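Local coordinates for extracellular solute-binding protein, family 5 (Chelativorans sp., PDB 6WM6) that binds EDTA and related aminopolycarboxylates in the periplasm, probably to hand them to an ABC transporter for uptake, at residues 72-77 and 548-553; 104-107 and 113-116; 161-166 and 172-177; 488-493 and 511-516; 532-537 and 541-546. All blocks are in the same frame, centred on the assembly; numbering follows the deposited sequence.

Interactions 2 and 3 are two hairpins of one four-stranded antiparallel sheet: strands 111-117 and 171-176 are neighbours, and V113 O accepts from A174 N between them. Both rely on backbone bonds and a bulge, but 2 lies at the surface while 3 buries its apolar face. Interactions 1 and 5 are buried and touch, through N546 and R544 against G551 and P552; both fasten the long loop that follows strand 540-541, 1 to a helix by arginine and water, 5 to a strand by leucines and a buried aspartate. Interaction 4 touches none of the others, its centre about 30 Å or more from each, and is a small helix pairing with a solvated charged rim.

Interaction 1 of 5, residues 72-77 and 548-553; sequences VVRTVT and NQLGPA. With EDO (1,2-ethanediol), chain I; SO4 (sulfate ion), chain C; EDO (1,2-ethanediol), chain G.
NH1 of R74 serves two acceptors: the backbone O of Q549, 2.9 Å from it, and a water that also accepts from Q549 NE2. The direct bond is bent, 142° at the hydrogen, and the oxygen sits at the guanidinium edge somewhat out of its plane. With CG anti to the backbone N (chi1 -154°) and a bend at chi3, the chain leaves the helix and brings NH1 to the loop carbonyl, 31° out of that carbonyl's plane. Arginine suits the place because its shaft is apolar, CD lying 4.1 Å from L550 CD1, while the second terminal nitrogen, NH2, makes a weak bond to N69 OD1. A leucine in its place would probably leave the Q549 carbonyl without this donor and the water held by Q549 NE2 alone of the two groups it joins. A second water gives hydrogens to T75 OG1 and L550 O and accepts from A553 N; T75 OG1 is also bonded to A71 O. The small A553 lets its CB come 3.6 Å from T75 O. On the loop, N548 OD1 accepts from L550 N at 2.9 Å, an Asx turn, and G551 takes a positive phi. Q549 NE2 holds a sulfate, probably from the crystallisation liquor, which R480 shares. A late loop thus packs on the first helix, consistent with the family 5 solute-binding fold, where early and late chain share a lobe.

Interaction 2 of 5, residues 104-107 and 113-116; sequences ELTS and VVYR
V113 faces L105 as a non-hydrogen-bonded pair in the beta hairpin of strands 100-108 and 111-117, with 100-108 as the outermost strand of a four-stranded antiparallel sheet. Its CG2 is 4.2 Å from L105 CD1, the two branches crossing at about a right angle, and its CA approaches E104 O at 3.3 Å in a CA-H...O contact. CG1, anti to the backbone N (chi1 173°), leans instead over one face of the Y115 ring, so the branched valine fills both directions; W183 and F176 also touch this residue. V114 comes next and forms the hydrogen-bonded pair with E104: V114 N donates to E104 O over 2.9 Å, nearly straight at 166° and in the carbonyl plane, and E104 N returns a bond to V114 O over 3.0 Å. Beta-branched residues suit such extended backbone. On the face of E104 and V114, opposite that of L105 and V113, CG2 of V114 meets CG2 of T106 at 3.8 Å, a methyl contact beside a classic beta bulge, where T106 and S107 both face T112. The bulge probably contributes to the 136° between the two short strand segments. Y115 points to the buried side, its ring meeting those of F134 and F187. R116 follows, its backbone bonded to E101 and S102; in the conformer given, its NE lies 6.1 Å from E104 OE1, opposite charges not in contact.

Interaction 3 of 5, residues 161-166 and 172-177; sequences ETLEQD and VTATFS
T175 O takes two hydrogen bonds from the opposite strand, E161 N at 2.8 Å and T162 N at 3.2 Å, both in its carbonyl plane: a classic beta bulge in the hairpin of strands 160-165 and 171-176. Beyond it the ladder is regular. T175 N answers T162 O with an almost straight bond of 175°, and E164 and T173 exchange a second pair. On the buried side L163 packs its CD1 against V172 CG1 and A174 CB, each 3.6 Å away. With CG anti to the backbone N (chi1 -170°), the leucine reaches toward both, and the short A174 makes room for it; further out, I135 and W138 of helix 131-141 and F187 close over L163. The other side is polar and partly open to solvent, where threonines are at home, since they combine beta-branching with a hydroxyl. T162 and T175 stand side by side, pointing the same way, but their hydroxyls are joined by a water rather than directly. In the conformer given for T162, that water lies 2.9 Å from its OG1 and 2.8 Å from T175 OG1, and gives a hydrogen to T173 O. Outside this shell, the inner strand, 171-176, is held to strand 111-117 by backbone bonds from V172 and A174. D166 ties the turn by OD1 to V171 N, and Q165 NE2 donates to D132 OD1 on helix 131-141.

Interaction 4 of 5, residues 488-493 and 511-516; sequences DPKIEE and LSEADE
Helices 489-499 and 504-521 form a helical hairpin, running in roughly opposite directions, and this contact is a place where they press together, at I491 and A514. The two CA atoms are only 5.1 Å apart. So close an approach needs a small residue on at least one side, and A514 supplies it: its CB meets CG2 of I491 at 4.3 Å. The apolar seam goes on with L517, which I491 touches, and with I494, which A514 touches; L511 extends it against I495 and A498. At the solvent rim the chemistry changes. K490 and E513 cross at about a right angle, with the methylene CE of the lysine 3.7 Å from E513 OE2. Their opposite charges probably attract, but K490 NZ and E513 OE2, 4.4 Å apart, are beyond a salt bridge. A water closes the gap instead, accepting from K490 NZ at 3.1 Å and donating to E513 OE1 at 2.7 Å. A bend at chi2 (56°) carries the lysine's end alongside its own helix, where NZ also forms a long salt bridge with E493 OE1. Long flexible charged residues suit such a rim, since they can shield the apolar seam and stay hydrated. Elsewhere D515 and E516 pair with R366, fastening helix 504-521 on another side. The first helix is begun by an N-cap: P489, which has no backbone N-H to satisfy, follows D488, whose OD1 accepts from K490 N at 2.9 Å, the donor approaching from above the carboxylate plane.

Interaction 5 of 5, residues 532-537 and 541-546; sequences TALIYK and LNLRDN
The ring of Y536 meets L543 obliquely, CD2 of the leucine lying 3.8 Å from both CB and CG of the tyrosine, while the backbone C of L534 lies in plane at the ring's edge. The two side chains slide past each other in opposite directions; the phenol OH is hydrogen-bonded to Q299 NE2. The second flat group, the guanidinium of R544, has N542 O over one face, offset toward the rim, and binds V39 O through NE. The third is the carboxylate of D545: T532 OG1 donates to OD2 over 2.6 Å, arriving from above the plane, 39° out of it. OD2 also accepts from N301 ND2, and OD1 is bonded to Y276 OH, so the buried carboxylate has several polar partners, which would probably favour its ionised form. With an alanine here the T532 hydroxyl, N301 ND2 and Y276 OH are likely to lose their common partner. L534, with CG anti to the backbone N (chi1 -177°), pushes CD2 to 4.0 Å from L543 CG and 3.5 Å from D545 N; leucines suit this buried middle. D545 N itself donates to Q299 OE1. Residues 543-545 thus run nearly opposite to 532-536 (162° apart), with no backbone hydrogen bond between them, over the face that Y536, L534 and T532 present, while V274 of strand 274-275 touches L534, Y536 and L543, and I535 turns to helix 263-268.

Interaction 1 of 5, residues 72-77 and 548-553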
# COMPACT_ATOMS: atom_id res chain seq x y z
N VAL A 72 -6.26 -2.73 7.18
CA VAL A 72 -7.24 -3.45 7.99
C VAL A 72 -8.65 -3.27 7.43
O VAL A 72 -9.40 -4.24 7.22
CB VAL A 72 -7.16 -3.04 9.47
CG1 VAL A 72 -8.30 -3.65 10.26
CG2 VAL A 72 -5.82 -3.45 10.04
N VAL A 73 -9.06 -2.01 7.19
CA VAL A 73 -10.38 -1.77 6.63
C VAL A 73 -10.49 -2.44 5.27
O VAL A 73 -11.54 -2.98 4.90
CB VAL A 73 -10.68 -0.26 6.58
CG1 VAL A 73 -12.06 -0.00 6.00
CG2 VAL A 73 -10.56 0.34 7.97
N ARG A 74 -9.43 -2.38 4.48
CA ARG A 74 -9.44 -3.00 3.16
C ARG A 74 -9.65 -4.50 3.29
O ARG A 74 -10.47 -5.09 2.58
CB ARG A 74 -8.14 -2.65 2.43
CG ARG A 74 -8.24 -2.66 0.93
CD ARG A 74 -6.98 -2.11 0.25
NE ARG A 74 -6.69 -0.74 0.64
CZ ARG A 74 -5.64 -0.34 1.35
NH1 ARG A 74 -4.73 -1.18 1.77
NH2 ARG A 74 -5.52 0.95 1.64
N THR A 75 -8.90 -5.14 4.18
CA THR A 75 -9.02 -6.59 4.38
C THR A 75 -10.41 -6.99 4.84
O THR A 75 -11.00 -7.95 4.32
CB THR A 75 -7.96 -7.05 5.39
OG1 THR A 75 -6.67 -6.89 4.78
CG2 THR A 75 -8.12 -8.51 5.78
N VAL A 76 -10.97 -6.27 5.81
CA VAL A 76 -12.25 -6.66 6.39
C VAL A 76 -13.41 -6.42 5.44
O VAL A 76 -14.43 -7.10 5.52
CB VAL A 76 -12.43 -5.92 7.73
CG1 VAL A 76 -13.83 -6.09 8.25
CG2 VAL A 76 -11.42 -6.42 8.74
N THR A 77 -13.31 -5.44 4.55
CA THR A 77 -14.42 -5.11 3.65
C THR A 77 -14.25 -5.68 2.25
O THR A 77 -15.24 -5.70 1.50
CB THR A 77 -14.76 -3.61 3.61
OG1 THR A 77 -13.68 -2.82 3.07
CG2 THR A 77 -15.11 -3.09 5.00
N ASN A 548 0.77 -6.85 -1.72
CA ASN A 548 0.45 -5.53 -2.22
C ASN A 548 -0.64 -4.96 -1.33
O ASN A 548 -1.08 -5.59 -0.37
CB ASN A 548 0.03 -5.59 -3.67
CG ASN A 548 -1.09 -6.56 -3.90
OD1 ASN A 548 -2.19 -6.36 -3.35
ND2 ASN A 548 -0.85 -7.61 -4.65
N GLN A 549 -1.09 -3.73 -1.64
CA GLN A 549 -2.05 -3.08 -0.75
C GLN A 549 -3.37 -3.81 -0.64
O GLN A 549 -4.08 -3.64 0.35
CB GLN A 549 -2.31 -1.66 -1.18
CG GLN A 549 -1.13 -0.75 -0.93
CD GLN A 549 -1.50 0.72 -1.06
OE1 GLN A 549 -1.59 1.25 -2.15
NE2 GLN A 549 -1.74 1.35 0.07
N LEU A 550 -3.75 -4.58 -1.65
CA LEU A 550 -5.03 -5.28 -1.57
C LEU A 550 -4.96 -6.44 -0.59
O LEU A 550 -5.87 -6.62 0.23
CB LEU A 550 -5.52 -5.71 -2.96
CG LEU A 550 -6.21 -4.62 -3.76
CD1 LEU A 550 -7.59 -4.31 -3.20
CD2 LEU A 550 -5.40 -3.34 -3.86
N GLY A 551 -3.91 -7.24 -0.65
CA GLY A 551 -3.62 -8.18 0.40
C GLY A 551 -4.34 -9.52 0.28
O GLY A 551 -5.09 -9.78 -0.69
N PRO A 552 -4.11 -10.41 1.26
CA PRO A 552 -4.58 -11.80 1.16
C PRO A 552 -6.07 -11.97 1.05
O PRO A 552 -6.51 -13.02 0.56
CB PRO A 552 -4.04 -12.46 2.44
CG PRO A 552 -2.92 -11.58 2.89
CD PRO A 552 -3.22 -10.17 2.42
N ALA A 553 -6.88 -11.03 1.49
CA ALA A 553 -8.32 -11.15 1.38
C ALA A 553 -8.87 -10.82 0.01
O ALA A 553 -10.09 -10.70 -0.16
CB ALA A 553 -9.03 -10.33 2.48
C1 EDO I . -3.47 -0.38 -6.47
O1 EDO I . -2.47 -0.03 -7.43
C2 EDO I . -2.83 -1.08 -5.28
O2 EDO I . -1.96 -0.18 -4.56
S SO4 C . -1.46 5.08 1.04
O1 SO4 C . -2.42 4.26 0.30
O2 SO4 C . -1.93 5.23 2.41
O3 SO4 C . -0.16 4.40 1.06
O4 SO4 C . -1.36 6.39 0.41
C1 EDO G . -12.94 -10.89 -2.22
O1 EDO G . -12.59 -11.29 -0.89
C2 EDO G . -14.02 -11.81 -2.80
O2 EDO G . -13.51 -13.14 -3.10
O HOH W 1 -2.02 -0.45 2.58
O HOH W 2 -6.34 -8.34 2.37

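Interaction 2 of 5, residues 104-107 and 113-116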
# COMPACT_ATOMS: atom_id res chain seq x y z
N GLU A 104 -13.77 -2.42 -21.56
CA GLU A 104 -13.04 -2.21 -22.80
C GLU A 104 -12.79 -0.73 -23.03
O GLU A 104 -13.70 0.10 -22.85
CB GLU A 104 -13.84 -2.78 -23.99
CG GLU A 104 -13.13 -2.68 -25.34
CD GLU A 104 -13.88 -3.36 -26.45
OE1 GLU A 104 -15.13 -3.40 -26.41
OE2 GLU A 104 -13.20 -3.86 -27.39
N LEU A 105 -11.56 -0.41 -23.40
CA LEU A 105 -11.20 0.92 -23.91
C LEU A 105 -11.65 0.97 -25.36
O LEU A 105 -11.00 0.42 -26.25
CB LEU A 105 -9.69 1.09 -23.82
CG LEU A 105 -9.10 2.38 -24.35
CD1 LEU A 105 -9.35 3.50 -23.39
CD2 LEU A 105 -7.60 2.20 -24.60
N THR A 106 -12.80 1.58 -25.60
CA THR A 106 -13.42 1.50 -26.92
C THR A 106 -12.99 2.62 -27.86
O THR A 106 -13.17 2.49 -29.08
CB THR A 106 -14.95 1.53 -26.79
OG1 THR A 106 -15.33 2.72 -26.08
CG2 THR A 106 -15.48 0.30 -26.09
N SER A 107 -12.45 3.72 -27.33
CA SER A 107 -11.98 4.80 -28.19
C SER A 107 -10.95 5.61 -27.41
O SER A 107 -10.90 5.58 -26.18
CB SER A 107 -13.14 5.70 -28.61
OG SER A 107 -12.66 6.76 -29.45
N VAL A 113 -14.30 4.31 -21.99
CA VAL A 113 -14.30 2.97 -21.43
C VAL A 113 -15.74 2.53 -21.26
O VAL A 113 -16.57 3.29 -20.73
CB VAL A 113 -13.55 2.91 -20.08
CG1 VAL A 113 -13.72 1.51 -19.44
CG2 VAL A 113 -12.09 3.25 -20.25
N VAL A 114 -16.05 1.31 -21.70
CA VAL A 114 -17.38 0.72 -21.55
C VAL A 114 -17.29 -0.49 -20.65
O VAL A 114 -16.46 -1.39 -20.88
CB VAL A 114 -18.00 0.33 -22.91
CG1 VAL A 114 -19.33 -0.38 -22.71
CG2 VAL A 114 -18.19 1.57 -23.76
N TYR A 115 -18.13 -0.51 -19.61
CA TYR A 115 -18.26 -1.63 -18.70
C TYR A 115 -19.59 -2.31 -19.00
O TYR A 115 -20.63 -1.64 -19.07
CB TYR A 115 -18.26 -1.19 -17.23
CG TYR A 115 -17.03 -0.42 -16.78
CD1 TYR A 115 -16.97 0.96 -16.91
CD2 TYR A 115 -15.94 -1.07 -16.21
CE1 TYR A 115 -15.87 1.67 -16.49
CE2 TYR A 115 -14.82 -0.37 -15.80
CZ TYR A 115 -14.79 1.00 -15.94
OH TYR A 115 -13.68 1.73 -15.55
N ARG A 116 -19.59 -3.62 -19.15
CA ARG A 116 -20.81 -4.41 -19.26
C ARG A 116 -20.89 -5.27 -18.00
O ARG A 116 -20.06 -6.17 -17.80
CB ARG A 116 -20.83 -5.23 -20.55
CG ARG A 116 -20.94 -4.31 -21.77
CD ARG A 116 -20.92 -5.03 -23.12
NE ARG A 116 -20.83 -4.05 -24.21
CZ ARG A 116 -21.87 -3.44 -24.77
NH1 ARG A 116 -23.10 -3.70 -24.36
NH2 ARG A 116 -21.68 -2.56 -25.74

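Interaction 3 of 5, residues 161-166 and 172-177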
# COMPACT_ATOMS: atom_id res chain seq x y z
N GLU A 161 -15.22 12.71 -17.26
CA GLU A 161 -16.06 13.90 -17.38
C GLU A 161 -17.54 13.58 -17.49
O GLU A 161 -18.37 14.34 -16.97
CB GLU A 161 -15.62 14.70 -18.62
CG GLU A 161 -16.28 16.05 -18.76
CD GLU A 161 -15.68 16.84 -19.91
OE1 GLU A 161 -15.42 16.24 -20.97
OE2 GLU A 161 -15.46 18.06 -19.73
N THR A 162 -17.89 12.48 -18.14
CA THR A 162 -19.27 12.02 -18.23
C THR A 162 -19.31 10.52 -17.98
O THR A 162 -18.42 9.78 -18.39
CB THR A 162 -19.97 12.33 -19.56
OG1 THR A 162 -19.35 11.63 -20.63
CG2 THR A 162 -19.96 13.84 -19.83
N LEU A 163 -20.35 10.08 -17.29
CA LEU A 163 -20.51 8.68 -16.93
C LEU A 163 -21.99 8.37 -17.07
O LEU A 163 -22.81 8.88 -16.30
CB LEU A 163 -20.02 8.43 -15.51
CG LEU A 163 -19.91 6.96 -15.07
CD1 LEU A 163 -18.99 6.19 -15.97
CD2 LEU A 163 -19.41 6.92 -13.64
N GLU A 164 -22.33 7.56 -18.06
CA GLU A 164 -23.73 7.33 -18.43
C GLU A 164 -24.00 5.84 -18.48
O GLU A 164 -23.09 5.02 -18.58
CB GLU A 164 -24.05 7.97 -19.79
CG GLU A 164 -23.78 9.49 -19.80
CD GLU A 164 -24.14 10.17 -21.11
OE1 GLU A 164 -24.21 9.49 -22.16
OE2 GLU A 164 -24.37 11.40 -21.09
N GLN A 165 -25.27 5.48 -18.36
CA GLN A 165 -25.70 4.09 -18.42
C GLN A 165 -26.87 3.95 -19.38
O GLN A 165 -27.61 4.91 -19.64
CB GLN A 165 -26.09 3.53 -17.05
CG GLN A 165 -27.31 4.19 -16.43
CD GLN A 165 -27.56 3.73 -15.01
OE1 GLN A 165 -27.48 2.53 -14.70
NE2 GLN A 165 -27.89 4.67 -14.13
N ASP A 166 -27.02 2.74 -19.91
CA ASP A 166 -28.12 2.43 -20.82
C ASP A 166 -29.40 2.18 -20.02
O ASP A 166 -29.41 2.23 -18.79
CB ASP A 166 -27.78 1.20 -21.66
CG ASP A 166 -27.86 -0.07 -20.84
OD1 ASP A 166 -27.37 -0.07 -19.68
OD2 ASP A 166 -28.44 -1.07 -21.33
N VAL A 172 -22.28 0.70 -18.91
CA VAL A 172 -21.81 1.95 -18.34
C VAL A 172 -20.71 2.49 -19.23
O VAL A 172 -19.73 1.79 -19.50
CB VAL A 172 -21.29 1.74 -16.90
CG1 VAL A 172 -20.80 3.06 -16.31
CG2 VAL A 172 -22.35 1.11 -16.04
N THR A 173 -20.84 3.74 -19.67
CA THR A 173 -19.88 4.38 -20.56
C THR A 173 -19.24 5.57 -19.86
O THR A 173 -19.93 6.53 -19.49
CB THR A 173 -20.56 4.82 -21.86
OG1 THR A 173 -21.15 3.68 -22.51
CG2 THR A 173 -19.57 5.47 -22.82
N ALA A 174 -17.92 5.50 -19.69
CA ALA A 174 -17.12 6.57 -19.10
C ALA A 174 -16.37 7.31 -20.20
O ALA A 174 -15.61 6.69 -20.95
CB ALA A 174 -16.10 5.99 -18.11
N THR A 175 -16.58 8.61 -20.28
CA THR A 175 -15.87 9.46 -21.24
C THR A 175 -14.91 10.37 -20.47
O THR A 175 -15.34 11.06 -19.53
CB THR A 175 -16.84 10.29 -22.08
OG1 THR A 175 -17.77 9.42 -22.74
CG2 THR A 175 -16.07 11.09 -23.14
N PHE A 176 -13.64 10.36 -20.86
CA PHE A 176 -12.58 11.08 -20.17
C PHE A 176 -12.31 12.43 -20.82
O PHE A 176 -12.39 12.57 -22.04
CB PHE A 176 -11.28 10.25 -20.18
CG PHE A 176 -11.33 9.01 -19.32
CD1 PHE A 176 -12.10 7.91 -19.67
CD2 PHE A 176 -10.57 8.95 -18.16
CE1 PHE A 176 -12.11 6.77 -18.87
CE2 PHE A 176 -10.57 7.80 -17.37
CZ PHE A 176 -11.35 6.73 -17.71
N SER A 177 -11.97 13.41 -20.00
CA SER A 177 -11.60 14.73 -20.53
C SER A 177 -10.19 14.79 -21.08
O SER A 177 -9.86 15.71 -21.85
CB SER A 177 -11.78 15.79 -19.44
OG SER A 177 -11.01 15.47 -18.29
O HOH W 3 -13.86 14.71 -23.48
O HOH W 4 -19.97 8.89 -21.13

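Interaction 4 of 5, residues 488-493 and 511-516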
# COMPACT_ATOMS: atom_id res chain seq x y z
N ASP A 488 9.77 20.83 -8.15
CA ASP A 488 10.37 20.85 -9.48
C ASP A 488 9.28 20.72 -10.53
O ASP A 488 8.74 19.63 -10.75
CB ASP A 488 11.41 19.74 -9.62
CG ASP A 488 12.25 19.89 -10.87
OD1 ASP A 488 11.83 20.64 -11.79
OD2 ASP A 488 13.34 19.29 -10.94
N PRO A 489 8.93 21.82 -11.20
CA PRO A 489 7.91 21.73 -12.25
C PRO A 489 8.24 20.71 -13.33
O PRO A 489 7.31 20.16 -13.94
CB PRO A 489 7.83 23.16 -12.80
CG PRO A 489 8.32 24.02 -11.67
CD PRO A 489 9.40 23.21 -11.00
N LYS A 490 9.51 20.45 -13.60
CA LYS A 490 9.87 19.45 -14.61
C LYS A 490 9.48 18.05 -14.17
O LYS A 490 8.96 17.26 -14.97
CB LYS A 490 11.36 19.55 -14.93
CG LYS A 490 11.86 18.61 -16.01
CD LYS A 490 11.11 18.78 -17.33
CE LYS A 490 11.75 17.97 -18.45
NZ LYS A 490 11.04 18.12 -19.75
N ILE A 491 9.73 17.71 -12.90
CA ILE A 491 9.27 16.43 -12.37
C ILE A 491 7.76 16.31 -12.52
O ILE A 491 7.24 15.25 -12.93
CB ILE A 491 9.71 16.26 -10.91
CG1 ILE A 491 11.23 16.04 -10.86
CG2 ILE A 491 8.94 15.10 -10.24
CD1 ILE A 491 11.78 15.93 -9.46
N GLU A 492 7.03 17.38 -12.20
CA GLU A 492 5.57 17.32 -12.26
C GLU A 492 5.10 17.14 -13.70
O GLU A 492 4.18 16.37 -13.96
CB GLU A 492 4.98 18.59 -11.63
CG GLU A 492 5.45 18.77 -10.21
CD GLU A 492 4.71 19.86 -9.47
OE1 GLU A 492 3.67 20.33 -9.97
OE2 GLU A 492 5.18 20.23 -8.38
N GLU A 493 5.74 17.83 -14.64
CA GLU A 493 5.38 17.69 -16.05
C GLU A 493 5.61 16.26 -16.52
O GLU A 493 4.78 15.68 -17.24
CB GLU A 493 6.19 18.69 -16.88
CG GLU A 493 6.06 18.54 -18.38
CD GLU A 493 7.00 19.47 -19.13
OE1 GLU A 493 7.93 20.02 -18.50
OE2 GLU A 493 6.80 19.66 -20.35
N LEU A 511 8.49 8.11 -17.14
CA LEU A 511 8.66 8.40 -15.72
C LEU A 511 10.10 8.22 -15.26
O LEU A 511 10.52 8.86 -14.27
CB LEU A 511 7.71 7.52 -14.91
CG LEU A 511 7.59 7.83 -13.42
CD1 LEU A 511 6.91 9.15 -13.20
CD2 LEU A 511 6.80 6.72 -12.74
N SER A 512 10.88 7.39 -15.95
CA SER A 512 12.28 7.20 -15.58
C SER A 512 13.03 8.53 -15.45
O SER A 512 13.89 8.66 -14.59
CB SER A 512 12.99 6.30 -16.61
OG SER A 512 12.49 4.98 -16.53
N GLU A 513 12.73 9.50 -16.32
CA GLU A 513 13.39 10.80 -16.24
C GLU A 513 13.09 11.50 -14.92
O GLU A 513 13.97 12.16 -14.34
CB GLU A 513 12.98 11.67 -17.43
CG GLU A 513 13.79 12.95 -17.51
CD GLU A 513 13.36 13.90 -18.62
OE1 GLU A 513 12.40 13.59 -19.37
OE2 GLU A 513 13.99 14.98 -18.74
N ALA A 514 11.86 11.37 -14.42
CA ALA A 514 11.52 11.96 -13.13
C ALA A 514 12.24 11.26 -12.00
O ALA A 514 12.66 11.90 -11.04
CB ALA A 514 10.02 11.92 -12.91
N ASP A 515 12.41 9.94 -12.08
CA ASP A 515 13.16 9.21 -11.08
C ASP A 515 14.60 9.71 -11.02
O ASP A 515 15.17 9.88 -9.93
CB ASP A 515 13.10 7.71 -11.40
CG ASP A 515 13.40 6.80 -10.23
OD1 ASP A 515 13.30 7.19 -9.04
OD2 ASP A 515 13.72 5.62 -10.50
N GLU A 516 15.22 9.95 -12.18
CA GLU A 516 16.58 10.49 -12.22
C GLU A 516 16.64 11.84 -11.51
O GLU A 516 17.51 12.08 -10.67
CB GLU A 516 17.05 10.63 -13.67
CG GLU A 516 17.06 9.33 -14.49
CD GLU A 516 18.26 8.43 -14.28
OE1 GLU A 516 19.22 8.84 -13.61
OE2 GLU A 516 18.24 7.29 -14.83
O HOH W 5 11.33 15.31 -21.10

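Interaction 5 of 5, residues 532-537 and 541-546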
# COMPACT_ATOMS: atom_id res chain seq x y z
N THR A 532 6.60 -9.50 3.67
CA THR A 532 5.32 -9.90 4.20
C THR A 532 5.49 -11.16 5.06
O THR A 532 6.50 -11.86 5.01
CB THR A 532 4.34 -10.24 3.09
OG1 THR A 532 4.81 -11.43 2.44
CG2 THR A 532 4.20 -9.12 2.07
N ALA A 533 4.47 -11.46 5.86
CA ALA A 533 4.45 -12.73 6.59
C ALA A 533 3.00 -13.15 6.79
O ALA A 533 2.29 -12.58 7.62
CB ALA A 533 5.17 -12.59 7.93
N LEU A 534 2.58 -14.16 6.05
CA LEU A 534 1.27 -14.79 6.22
C LEU A 534 1.51 -16.11 6.91
O LEU A 534 2.17 -16.99 6.37
CB LEU A 534 0.63 -15.01 4.85
CG LEU A 534 -0.77 -15.59 4.84
CD1 LEU A 534 -1.79 -14.64 5.44
CD2 LEU A 534 -1.13 -15.96 3.39
N ILE A 535 1.01 -16.24 8.14
CA ILE A 535 1.28 -17.39 9.00
C ILE A 535 -0.07 -17.95 9.40
O ILE A 535 -0.94 -17.20 9.88
CB ILE A 535 2.10 -16.98 10.23
CG1 ILE A 535 3.35 -16.17 9.82
CG2 ILE A 535 2.54 -18.24 11.03
CD1 ILE A 535 4.12 -15.56 10.99
N TYR A 536 -0.29 -19.24 9.18
CA TYR A 536 -1.66 -19.74 9.16
C TYR A 536 -1.72 -21.24 9.38
O TYR A 536 -0.74 -21.95 9.21
CB TYR A 536 -2.35 -19.39 7.83
CG TYR A 536 -1.63 -19.99 6.63
CD1 TYR A 536 -0.49 -19.37 6.12
CD2 TYR A 536 -2.05 -21.17 6.03
CE1 TYR A 536 0.20 -19.93 5.05
CE2 TYR A 536 -1.38 -21.72 4.97
CZ TYR A 536 -0.25 -21.10 4.48
OH TYR A 536 0.47 -21.63 3.43
N LYS A 537 -2.92 -21.72 9.70
CA LYS A 537 -3.18 -23.15 9.77
C LYS A 537 -3.36 -23.71 8.36
O LYS A 537 -4.23 -23.25 7.61
CB LYS A 537 -4.42 -23.37 10.63
CG LYS A 537 -4.19 -23.06 12.10
CD LYS A 537 -3.25 -24.07 12.76
CE LYS A 537 -2.90 -23.72 14.21
NZ LYS A 537 -4.02 -24.02 15.14
N LEU A 541 -7.30 -23.75 2.64
CA LEU A 541 -6.92 -23.80 1.23
C LEU A 541 -7.32 -22.51 0.53
O LEU A 541 -8.27 -21.83 0.92
CB LEU A 541 -7.62 -24.96 0.54
CG LEU A 541 -7.35 -26.36 1.12
CD1 LEU A 541 -8.15 -27.41 0.34
CD2 LEU A 541 -5.88 -26.67 1.14
N ASN A 542 -6.57 -22.18 -0.52
CA ASN A 542 -6.71 -21.01 -1.38
C ASN A 542 -6.37 -19.73 -0.67
O ASN A 542 -6.67 -18.64 -1.16
CB ASN A 542 -8.07 -20.96 -2.08
CG ASN A 542 -8.31 -22.19 -2.92
OD1 ASN A 542 -7.43 -22.61 -3.66
ND2 ASN A 542 -9.47 -22.78 -2.76
N LEU A 543 -5.72 -19.82 0.47
CA LEU A 543 -5.20 -18.68 1.21
C LEU A 543 -3.75 -18.48 0.81
O LEU A 543 -2.90 -19.37 1.03
CB LEU A 543 -5.33 -18.96 2.71
CG LEU A 543 -4.66 -17.93 3.63
CD1 LEU A 543 -5.26 -16.55 3.52
CD2 LEU A 543 -4.72 -18.45 5.08
N ARG A 544 -3.46 -17.31 0.25
CA ARG A 544 -2.10 -17.08 -0.19
C ARG A 544 -1.76 -15.62 -0.01
O ARG A 544 -2.63 -14.74 0.03
CB ARG A 544 -1.88 -17.53 -1.63
CG ARG A 544 -2.64 -16.70 -2.69
CD ARG A 544 -2.39 -17.22 -4.10
NE ARG A 544 -2.93 -18.57 -4.24
CZ ARG A 544 -4.14 -18.88 -4.64
NH1 ARG A 544 -5.02 -17.95 -4.95
NH2 ARG A 544 -4.49 -20.16 -4.72
N ASP A 545 -0.47 -15.36 0.04
CA ASP A 545 -0.02 -13.99 0.10
C ASP A 545 -0.38 -13.26 -1.19
O ASP A 545 -0.36 -13.83 -2.28
CB ASP A 545 1.49 -13.93 0.32
CG ASP A 545 1.99 -12.56 0.73
OD1 ASP A 545 1.18 -11.71 1.17
OD2 ASP A 545 3.22 -12.36 0.60
N ASN A 546 -0.71 -12.00 -1.05
CA ASN A 546 -0.98 -11.09 -2.17
C ASN A 546 -0.23 -9.86 -1.74
O ASN A 546 -0.77 -9.03 -1.01
CB ASN A 546 -2.48 -10.88 -2.30
CG ASN A 546 -2.86 -10.12 -3.55
OD1 ASN A 546 -2.16 -10.19 -4.56
ND2 ASN A 546 -3.97 -9.40 -3.51